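PDB 6LRF: Alr4995 protein from Nostoc sp., which acts as a bifunctional arginine dihydrolase and ornithine cyclodeaminase, turning arginine into ornithine and ornithine probably into proline. Local coordinates for residues B[283-288]-B[334-339]; B[141-146]-B[311-316]; B[342-347]-B[553-558]. All blocks are in the same frame, centred on the assembly; numbering follows the deposited sequence.

Contact 1: residues B[283-288]-B[334-339]; sequences VESRII and KVSAPS
Glu284 and Ala337 face each other as an antiparallel hydrogen-bonded pair, Glu284 N reaching Ala337 O at 2.9 Å and the reverse bond matching it. Two residues further, Arg286 and Val335 form the next such pair, with the N-H of Val335 pointing almost straight at Arg286 O (2.8 Å, 172°). Ser285 and Ser336 make the non-hydrogen-bonded pair between them, Ile287 and Lys334 the one beyond. The short strand axes come within 4.6 Å, their directions 156° apart.

Ser285 and Ser336 project from the same face and meet hydroxyl to hydroxyl: Ser285 OG donates to Ser336 OG at 3.0 Å, and Ser336 OG bonds in turn to Asp143 OD1. With an alanine at Ser336, the Ser285 hydroxyl would probably lose its acceptor and Asp143 one of its partners. Lys334 stands on this face too. Bends at chi3 (66°) and chi4 turn its chain so that NZ forms a salt bridge with Asp143, while Ile287 crosses it at a slant, CG1 to Lys334 CG 4.1 Å. Ile288 CG1 meets Val335 CG2 at 3.8 Å. Glu284, Arg286, Val335 and Ala337 turn to the other face, against helix 340-352, where Glu284 OE1 bonds to His340.

Strand 329-337 thus runs between 280-292 and 313-320, the 1-3-2 order of a beta-alpha-beta-beta-alpha unit, as in ferredoxin-like folds.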
loop_
_atom_site.group_PDB
_atom_site.type_symbol
_atom_site.label_atom_id
_atom_site.label_comp_id
_atom_site.label_asym_id
_atom_site.label_seq_id
_atom_site.Cartn_x
_atom_site.Cartn_y
_atom_site.Cartn_z
ATOM N N VAL B 283 27.825 3.001 37.687
ATOM C CA VAL B 283 27.460 1.668 37.230
ATOM C C VAL B 283 26.819 0.885 38.374
ATOM O O VAL B 283 27.328 0.867 39.504
ATOM C CB VAL B 283 28.687 0.916 36.677
ATOM C CG1 VAL B 283 28.314 -0.496 36.241
ATOM C CG2 VAL B 283 29.297 1.705 35.515
ATOM N N GLU B 284 25.675 0.272 38.076
ATOM C CA GLU B 284 24.929 -0.541 39.034
ATOM C C GLU B 284 24.758 -1.978 38.550
ATOM O O GLU B 284 24.774 -2.249 37.353
ATOM C CB GLU B 284 23.548 0.049 39.286
ATOM C CG GLU B 284 23.545 1.305 40.095
ATOM C CD GLU B 284 22.137 1.804 40.337
ATOM O OE1 GLU B 284 21.186 1.178 39.806
ATOM O OE2 GLU B 284 21.982 2.801 41.070
ATOM N N SER B 285 24.571 -2.882 39.502
ATOM C CA SER B 285 24.470 -4.302 39.226
ATOM C C SER B 285 23.383 -4.901 40.079
ATOM O O SER B 285 23.130 -4.440 41.189
ATOM C CB SER B 285 25.794 -5.010 39.500
ATOM O OG SER B 285 26.601 -5.011 38.339
ATOM N N ARG B 286 22.762 -5.948 39.550
ATOM C CA ARG B 286 21.627 -6.589 40.184
ATOM C C ARG B 286 21.529 -8.003 39.629
ATOM O O ARG B 286 21.637 -8.209 38.427
ATOM C CB ARG B 286 20.357 -5.786 39.909
ATOM C CG ARG B 286 19.133 -6.212 40.673
ATOM C CD ARG B 286 18.106 -5.104 40.628
ATOM N NE ARG B 286 16.773 -5.565 40.997
ATOM C CZ ARG B 286 15.758 -4.748 41.265
ATOM N NH1 ARG B 286 15.949 -3.436 41.214
ATOM N NH2 ARG B 286 14.559 -5.237 41.589
ATOM N N ILE B 287 21.358 -8.990 40.493
ATOM C CA ILE B 287 21.156 -10.337 39.998
ATOM C C ILE B 287 19.648 -10.613 39.922
ATOM O O ILE B 287 18.907 -10.344 40.863
ATOM C CB ILE B 287 21.869 -11.377 40.878
ATOM C CG1 ILE B 287 23.390 -11.246 40.712
ATOM C CG2 ILE B 287 21.421 -12.795 40.520
ATOM C CD1 ILE B 287 24.201 -12.164 41.629
ATOM N N ILE B 288 19.187 -11.093 38.777
ATOM C CA ILE B 288 17.780 -11.444 38.641
ATOM C C ILE B 288 17.648 -12.942 38.381
ATOM O O ILE B 288 18.599 -13.599 37.955
ATOM C CB ILE B 288 17.094 -10.636 37.514
ATOM C CG1 ILE B 288 17.806 -10.854 36.183
ATOM C CG2 ILE B 288 17.055 -9.158 37.856
ATOM C CD1 ILE B 288 17.090 -11.824 35.258
ATOM N N LYS B 334 23.287 -11.765 36.012
ATOM C CA LYS B 334 23.718 -10.500 36.591
ATOM C C LYS B 334 23.513 -9.418 35.538
ATOM O O LYS B 334 24.045 -9.505 34.441
ATOM C CB LYS B 334 25.178 -10.563 37.048
ATOM C CG LYS B 334 25.628 -9.363 37.886
ATOM C CD LYS B 334 27.074 -9.518 38.360
ATOM C CE LYS B 334 28.071 -9.484 37.199
ATOM N NZ LYS B 334 28.175 -8.123 36.613
ATOM N N VAL B 335 22.713 -8.417 35.874
ATOM C CA VAL B 335 22.438 -7.306 34.970
ATOM C C VAL B 335 23.243 -6.095 35.417
ATOM O O VAL B 335 23.261 -5.785 36.603
ATOM C CB VAL B 335 20.942 -6.933 34.965
ATOM C CG1 VAL B 335 20.667 -5.871 33.914
ATOM C CG2 VAL B 335 20.075 -8.167 34.740
ATOM N N SER B 336 23.912 -5.421 34.485
ATOM C CA SER B 336 24.587 -4.162 34.808
ATOM C C SER B 336 24.031 -3.031 33.970
ATOM O O SER B 336 23.629 -3.234 32.818
ATOM C CB SER B 336 26.106 -4.263 34.582
ATOM O OG SER B 336 26.675 -5.297 35.367
ATOM N N ALA B 337 24.030 -1.840 34.558
ATOM C CA ALA B 337 23.583 -0.623 33.893
ATOM C C ALA B 337 24.549 0.518 34.207
ATOM O O ALA B 337 25.187 0.512 35.254
ATOM C CB ALA B 337 22.168 -0.265 34.341
ATOM N N PRO B 338 24.662 1.499 33.306
ATOM C CA PRO B 338 25.620 2.592 33.508
ATOM C C PRO B 338 25.148 3.629 34.542
ATOM O O PRO B 338 25.943 4.455 35.011
ATOM C CB PRO B 338 25.723 3.215 32.111
ATOM C CG PRO B 338 24.344 2.929 31.487
ATOM C CD PRO B 338 24.006 1.562 31.981
ATOM N N SER B 339 23.865 3.593 34.885
ATOM C CA SER B 339 23.280 4.545 35.830
ATOM C C SER B 339 21.994 3.969 36.388
ATOM O O SER B 339 21.468 2.976 35.861
ATOM C CB SER B 339 22.979 5.874 35.156
ATOM O OG SER B 339 21.815 5.737 34.359
#

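Contact 2: residues B[141-146]-B[311-316]; sequences ELDSHP and GGSFQV
Glu141 approaches Ser313 with the end of its side chain: two successive bends bring OE1 to 4.4 Å from Ser313 CB, a loose contact without a hydrogen bond. Its backbone O is gripped twice from within its own segment, by the N and by the OG of Ser144, the hydroxyl lying in the carbonyl plane at 2.7 Å. Two hydrogen bonds converging on one carbonyl oxygen hold the turn that leads toward helix 145-152.

On this segment Leu142 makes the larger part of the contact, against Ser313. Its CB passes 3.8 Å from Ser313 OG, and CG anti to the backbone N (chi1 177°) carries the branch toward the strand, where CD2 lies close to the same hydroxyl and 4.3 Å from Gly311 O. That carbonyl also takes a hydrogen bond from Tyr136. Gly311 ends helix 299-310 in a Schellman motif, its phi of 119° calling for glycine, and the chain then enters strand 313-320. Leu142 therefore packs where the beta-alpha-beta crossover from strand 280-292 through that helix comes back into the sheet.

Asp143 points its CB toward the strand too, yet OD1 stays 4.1 Å from Ser313 OG, too far for a bond; OD1 is instead hydrogen-bonded to Ser336 OG. OD2 is shared between Lys334 and Arg325 of the second subunit, which places this corner of the chain at a subunit boundary. Past Asp143 the chain runs on into helix 145-152.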
loop_
_atom_site.group_PDB
_atom_site.type_symbol
_atom_site.label_atom_id
_atom_site.label_comp_id
_atom_site.label_asym_id
_atom_site.label_seq_id
_atom_site.Cartn_x
_atom_site.Cartn_y
_atom_site.Cartn_z
ATOM N N GLU B 141 34.092 -3.530 28.127
ATOM C CA GLU B 141 32.882 -3.916 28.840
ATOM C C GLU B 141 32.481 -2.903 29.891
ATOM O O GLU B 141 33.329 -2.303 30.567
ATOM C CB GLU B 141 33.083 -5.269 29.518
ATOM C CG GLU B 141 33.108 -6.437 28.567
ATOM C CD GLU B 141 31.713 -6.925 28.185
ATOM O OE1 GLU B 141 30.736 -6.599 28.901
ATOM O OE2 GLU B 141 31.607 -7.646 27.169
ATOM N N LEU B 142 31.177 -2.740 30.035
ATOM C CA LEU B 142 30.592 -1.854 31.026
ATOM C C LEU B 142 31.102 -2.186 32.424
ATOM O O LEU B 142 31.390 -1.290 33.235
ATOM C CB LEU B 142 29.061 -1.959 30.964
ATOM C CG LEU B 142 28.288 -1.142 31.996
ATOM C CD1 LEU B 142 28.657 0.336 31.883
ATOM C CD2 LEU B 142 26.773 -1.362 31.788
ATOM N N ASP B 143 31.255 -3.478 32.694
ATOM C CA ASP B 143 31.726 -3.925 34.001
ATOM C C ASP B 143 33.203 -3.575 34.328
ATOM O O ASP B 143 33.632 -3.730 35.468
ATOM C CB ASP B 143 31.524 -5.429 34.118
ATOM C CG ASP B 143 30.085 -5.803 34.434
ATOM O OD1 ASP B 143 29.291 -4.891 34.763
ATOM O OD2 ASP B 143 29.754 -7.011 34.366
ATOM N N SER B 144 33.980 -3.126 33.352
ATOM C CA SER B 144 35.346 -2.698 33.658
ATOM C C SER B 144 35.373 -1.331 34.350
ATOM O O SER B 144 36.354 -0.975 35.009
ATOM C CB SER B 144 36.211 -2.657 32.392
ATOM O OG SER B 144 35.803 -1.615 31.506
ATOM N N HIS B 145 34.295 -0.566 34.222
ATOM C CA HIS B 145 34.327 0.815 34.656
ATOM C C HIS B 145 34.483 0.970 36.176
ATOM O O HIS B 145 35.220 1.863 36.616
ATOM C CB HIS B 145 33.085 1.561 34.140
ATOM C CG HIS B 145 33.047 1.675 32.646
ATOM N ND1 HIS B 145 32.104 2.420 31.969
ATOM C CD2 HIS B 145 33.858 1.149 31.696
ATOM C CE1 HIS B 145 32.327 2.331 30.669
ATOM N NE2 HIS B 145 33.390 1.574 30.478
ATOM N N PRO B 146 33.818 0.123 36.983
ATOM C CA PRO B 146 34.081 0.247 38.429
ATOM C C PRO B 146 35.532 -0.055 38.849
ATOM O O PRO B 146 35.980 0.450 39.873
ATOM C CB PRO B 146 33.138 -0.788 39.053
ATOM C CG PRO B 146 32.004 -0.910 38.035
ATOM C CD PRO B 146 32.706 -0.812 36.707
ATOM N N GLY B 311 20.835 -0.400 26.982
ATOM C CA GLY B 311 22.090 0.229 27.368
ATOM C C GLY B 311 22.830 -0.451 28.503
ATOM O O GLY B 311 23.782 0.111 29.059
ATOM N N GLY B 312 22.407 -1.664 28.846
ATOM C CA GLY B 312 23.055 -2.423 29.897
ATOM C C GLY B 312 23.971 -3.518 29.383
ATOM O O GLY B 312 24.294 -3.568 28.206
ATOM N N SER B 313 24.409 -4.389 30.283
ATOM C CA SER B 313 25.142 -5.590 29.898
ATOM C C SER B 313 24.729 -6.699 30.836
ATOM O O SER B 313 24.032 -6.450 31.821
ATOM C CB SER B 313 26.663 -5.382 29.945
ATOM O OG SER B 313 27.109 -5.201 31.273
ATOM N N PHE B 314 25.145 -7.924 30.541
ATOM C CA PHE B 314 24.703 -9.044 31.358
ATOM C C PHE B 314 25.757 -10.121 31.460
ATOM O O PHE B 314 26.677 -10.189 30.664
ATOM C CB PHE B 314 23.412 -9.655 30.793
ATOM C CG PHE B 314 23.590 -10.309 29.454
ATOM C CD1 PHE B 314 24.047 -11.620 29.353
ATOM C CD2 PHE B 314 23.301 -9.619 28.294
ATOM C CE1 PHE B 314 24.228 -12.211 28.120
ATOM C CE2 PHE B 314 23.473 -10.211 27.056
ATOM C CZ PHE B 314 23.939 -11.510 26.973
ATOM N N GLN B 315 25.571 -10.985 32.438
ATOM C CA GLN B 315 26.373 -12.184 32.573
ATOM C C GLN B 315 25.445 -13.279 33.090
ATOM O O GLN B 315 24.857 -13.128 34.156
ATOM C CB GLN B 315 27.544 -11.945 33.532
ATOM C CG GLN B 315 28.658 -12.985 33.454
ATOM C CD GLN B 315 29.703 -12.803 34.544
ATOM O OE1 GLN B 315 29.611 -11.891 35.378
ATOM N NE2 GLN B 315 30.702 -13.678 34.547
ATOM N N VAL B 316 25.285 -14.362 32.337
ATOM C CA VAL B 316 24.491 -15.482 32.840
ATOM C C VAL B 316 25.326 -16.245 33.875
ATOM O O VAL B 316 26.342 -16.829 33.548
ATOM C CB VAL B 316 24.033 -16.423 31.709
ATOM C CG1 VAL B 316 23.115 -17.503 32.269
ATOM C CG2 VAL B 316 23.330 -15.633 30.610
#

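Contact 3: residues B[342-347]-B[553-558]; sequences VMEEII and GHRHHL
Glu345 and Arg555 run alongside one another, pointing opposite ways, and the closer part of the contact forms around them. Glu345 has CG anti to its backbone N (chi1 -170°), and a bend at chi2 swings the carboxylate across to the other helix. There OE2 lies 3.9 Å from Arg555 CB and about as far from CD, so it rests against the aliphatic part of the arginine. OE1 turns to His556, 3.5 Å from NE2, without a hydrogen bond; carboxylate and imidazole planes stand 89° apart. The ring is held from its far nitrogen, ND1 bonding to Thr538, while OE1 has a weak hydrogen bond with Tyr191.

The Glu344 side is lighter: this residue buries less than half the area that Glu345 does. Its CB sits over one face of the Arg555 guanidinium, 3.7 Å from NH2, and the two side chains cross at about a right angle. The salt bridge between Glu344 OE1 and Arg555 NH2 is long at 3.8 Å, with carboxylate and guanidinium planes 59° apart, a poor angle for a paired, two-pronged grip. Arg555 and Gly553, the N-cap of helix 554-567, are partly exposed. Backbones stay well separated: the short helix axes come no closer than 11.5 Å, so long polar side chains bridge the interval between the LOR/SDH-like and Rossmann-family regions.

Asp379 adds a further charge here, in a long, weak ion pair with Arg555 and close to Glu344 OE2. Glu345 OE1 comes within 4.2 Å of Arg555 NE, beyond a salt bridge, so one arginine lies among three carboxylates. The positive charge of Arg555 probably offsets the crowding of Glu344 and Asp379; with no hydrogen bond joining the segments, the attraction across this contact is probably mainly electrostatic.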
loop_
_atom_site.group_PDB
_atom_site.type_symbol
_atom_site.label_atom_id
_atom_site.label_comp_id
_atom_site.label_asym_id
_atom_site.label_seq_id
_atom_site.Cartn_x
_atom_site.Cartn_y
_atom_site.Cartn_z
ATOM N N VAL B 342 19.024 4.062 33.818
ATOM C CA VAL B 342 19.002 3.011 32.796
ATOM C C VAL B 342 18.634 1.665 33.438
ATOM O O VAL B 342 17.898 0.856 32.850
ATOM C CB VAL B 342 20.353 2.905 32.038
ATOM C CG1 VAL B 342 20.370 1.680 31.120
ATOM C CG2 VAL B 342 20.621 4.180 31.237
HETATM N N MSE B 343 19.133 1.431 34.653
HETATM C CA MSE B 343 18.765 0.236 35.419
HETATM C C MSE B 343 17.244 0.130 35.638
HETATM O O MSE B 343 16.664 -0.948 35.535
HETATM C CB MSE B 343 19.475 0.222 36.775
HETATM C CG MSE B 343 19.131 -1.004 37.619
HETATM SE SE MSE B 343 19.632 -2.735 36.729
HETATM C CE MSE B 343 21.483 -2.933 37.430
ATOM N N GLU B 344 16.601 1.248 35.946
ATOM C CA GLU B 344 15.152 1.258 36.135
ATOM C C GLU B 344 14.417 0.913 34.848
ATOM O O GLU B 344 13.394 0.209 34.855
ATOM C CB GLU B 344 14.689 2.621 36.624
ATOM C CG GLU B 344 15.180 2.984 38.004
ATOM C CD GLU B 344 14.640 4.325 38.453
ATOM O OE1 GLU B 344 14.999 5.360 37.837
ATOM O OE2 GLU B 344 13.830 4.328 39.404
ATOM N N GLU B 345 14.930 1.419 33.741
ATOM C CA GLU B 345 14.323 1.136 32.458
ATOM C C GLU B 345 14.405 -0.375 32.150
ATOM O O GLU B 345 13.423 -0.993 31.713
ATOM C CB GLU B 345 14.998 1.962 31.375
ATOM C CG GLU B 345 14.286 1.935 30.042
ATOM C CD GLU B 345 13.358 3.129 29.830
ATOM O OE1 GLU B 345 13.721 4.269 30.234
ATOM O OE2 GLU B 345 12.265 2.918 29.248
ATOM N N ILE B 346 15.568 -0.965 32.412
ATOM C CA ILE B 346 15.787 -2.391 32.197
ATOM C C ILE B 346 14.905 -3.245 33.093
ATOM O O ILE B 346 14.235 -4.164 32.626
ATOM C CB ILE B 346 17.271 -2.770 32.436
ATOM C CG1 ILE B 346 18.171 -2.154 31.355
ATOM C CG2 ILE B 346 17.451 -4.283 32.500
ATOM C CD1 ILE B 346 19.650 -2.115 31.736
ATOM N N ILE B 347 14.909 -2.950 34.384
ATOM C CA ILE B 347 14.128 -3.728 35.336
ATOM C C ILE B 347 12.623 -3.634 35.024
ATOM O O ILE B 347 11.896 -4.626 35.160
ATOM C CB ILE B 347 14.421 -3.271 36.774
ATOM C CG1 ILE B 347 15.904 -3.496 37.086
ATOM C CG2 ILE B 347 13.550 -4.021 37.779
ATOM C CD1 ILE B 347 16.348 -4.927 36.904
ATOM N N GLY B 553 9.622 2.303 25.761
ATOM C CA GLY B 553 9.668 3.755 25.699
ATOM C C GLY B 553 8.542 4.482 26.430
ATOM O O GLY B 553 8.475 5.721 26.402
ATOM N N HIS B 554 7.658 3.734 27.093
ATOM C CA HIS B 554 6.506 4.370 27.728
ATOM C C HIS B 554 6.946 5.258 28.891
ATOM O O HIS B 554 6.382 6.326 29.105
ATOM C CB HIS B 554 5.489 3.318 28.176
ATOM C CG HIS B 554 4.634 2.792 27.061
ATOM N ND1 HIS B 554 3.340 3.219 26.844
ATOM C CD2 HIS B 554 4.894 1.883 26.088
ATOM C CE1 HIS B 554 2.838 2.594 25.792
ATOM N NE2 HIS B 554 3.760 1.778 25.315
ATOM N N ARG B 555 7.986 4.840 29.612
ATOM C CA ARG B 555 8.495 5.607 30.745
ATOM C C ARG B 555 8.894 7.041 30.353
ATOM O O ARG B 555 8.467 8.003 30.996
ATOM C CB ARG B 555 9.685 4.867 31.397
ATOM C CG ARG B 555 9.272 3.642 32.248
ATOM C CD ARG B 555 10.486 2.923 32.842
ATOM N NE ARG B 555 11.301 3.803 33.681
ATOM C CZ ARG B 555 11.108 3.970 34.987
ATOM N NH1 ARG B 555 10.128 3.318 35.604
ATOM N NH2 ARG B 555 11.897 4.777 35.685
ATOM N N HIS B 556 9.698 7.189 29.300
ATOM C CA HIS B 556 10.094 8.510 28.836
ATOM C C HIS B 556 8.874 9.341 28.433
ATOM O O HIS B 556 8.814 10.549 28.691
ATOM C CB HIS B 556 11.072 8.407 27.657
ATOM C CG HIS B 556 12.480 8.080 28.060
ATOM N ND1 HIS B 556 13.547 8.170 27.188
ATOM C CD2 HIS B 556 12.998 7.663 29.242
ATOM C CE1 HIS B 556 14.657 7.830 27.817
ATOM N NE2 HIS B 556 14.355 7.524 29.066
ATOM N N HIS B 557 7.907 8.687 27.796
ATOM C CA HIS B 557 6.691 9.355 27.323
ATOM C C HIS B 557 5.812 9.880 28.469
ATOM O O HIS B 557 5.416 11.048 28.490
ATOM C CB HIS B 557 5.893 8.386 26.463
ATOM C CG HIS B 557 4.924 9.054 25.541
ATOM N ND1 HIS B 557 5.324 9.806 24.450
ATOM C CD2 HIS B 557 3.570 9.081 25.545
ATOM C CE1 HIS B 557 4.255 10.260 23.819
ATOM N NE2 HIS B 557 3.180 9.838 24.462
ATOM N N LEU B 558 5.508 8.994 29.412
ATOM C CA LEU B 558 4.742 9.338 30.607
ATOM C C LEU B 558 5.477 10.350 31.483
ATOM O O LEU B 558 4.839 11.227 32.076
ATOM C CB LEU B 558 4.433 8.076 31.421
ATOM C CG LEU B 558 3.083 7.422 31.130
ATOM C CD1 LEU B 558 1.950 8.311 31.662
ATOM C CD2 LEU B 558 2.914 7.170 29.636
#

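How the contacts relate
Following the chain from the N terminus, contact 2 opens at 141-146, in the dimethylargininase-like part, and contact 1 opens at 283-288 before contact 2 has closed. Residues 311-316 close the first, long loop; 334-339 close the second, so the two contacts cross. They meet in one sheet, where strands 313-320 and 329-337 are neighbours and Lys334 N bonds to Gln315 O. Contact 3 follows in series: helix 340-352 comes directly after strand 329-337, and its partner 553-558 arrives some 200 residues later. Met343 packs on contact 1 and Ile346 on contact 2; contact 2 ties the N-terminal region to the middle sheet, and contact 3 ties helix 340-352 to the Rossmann-family region.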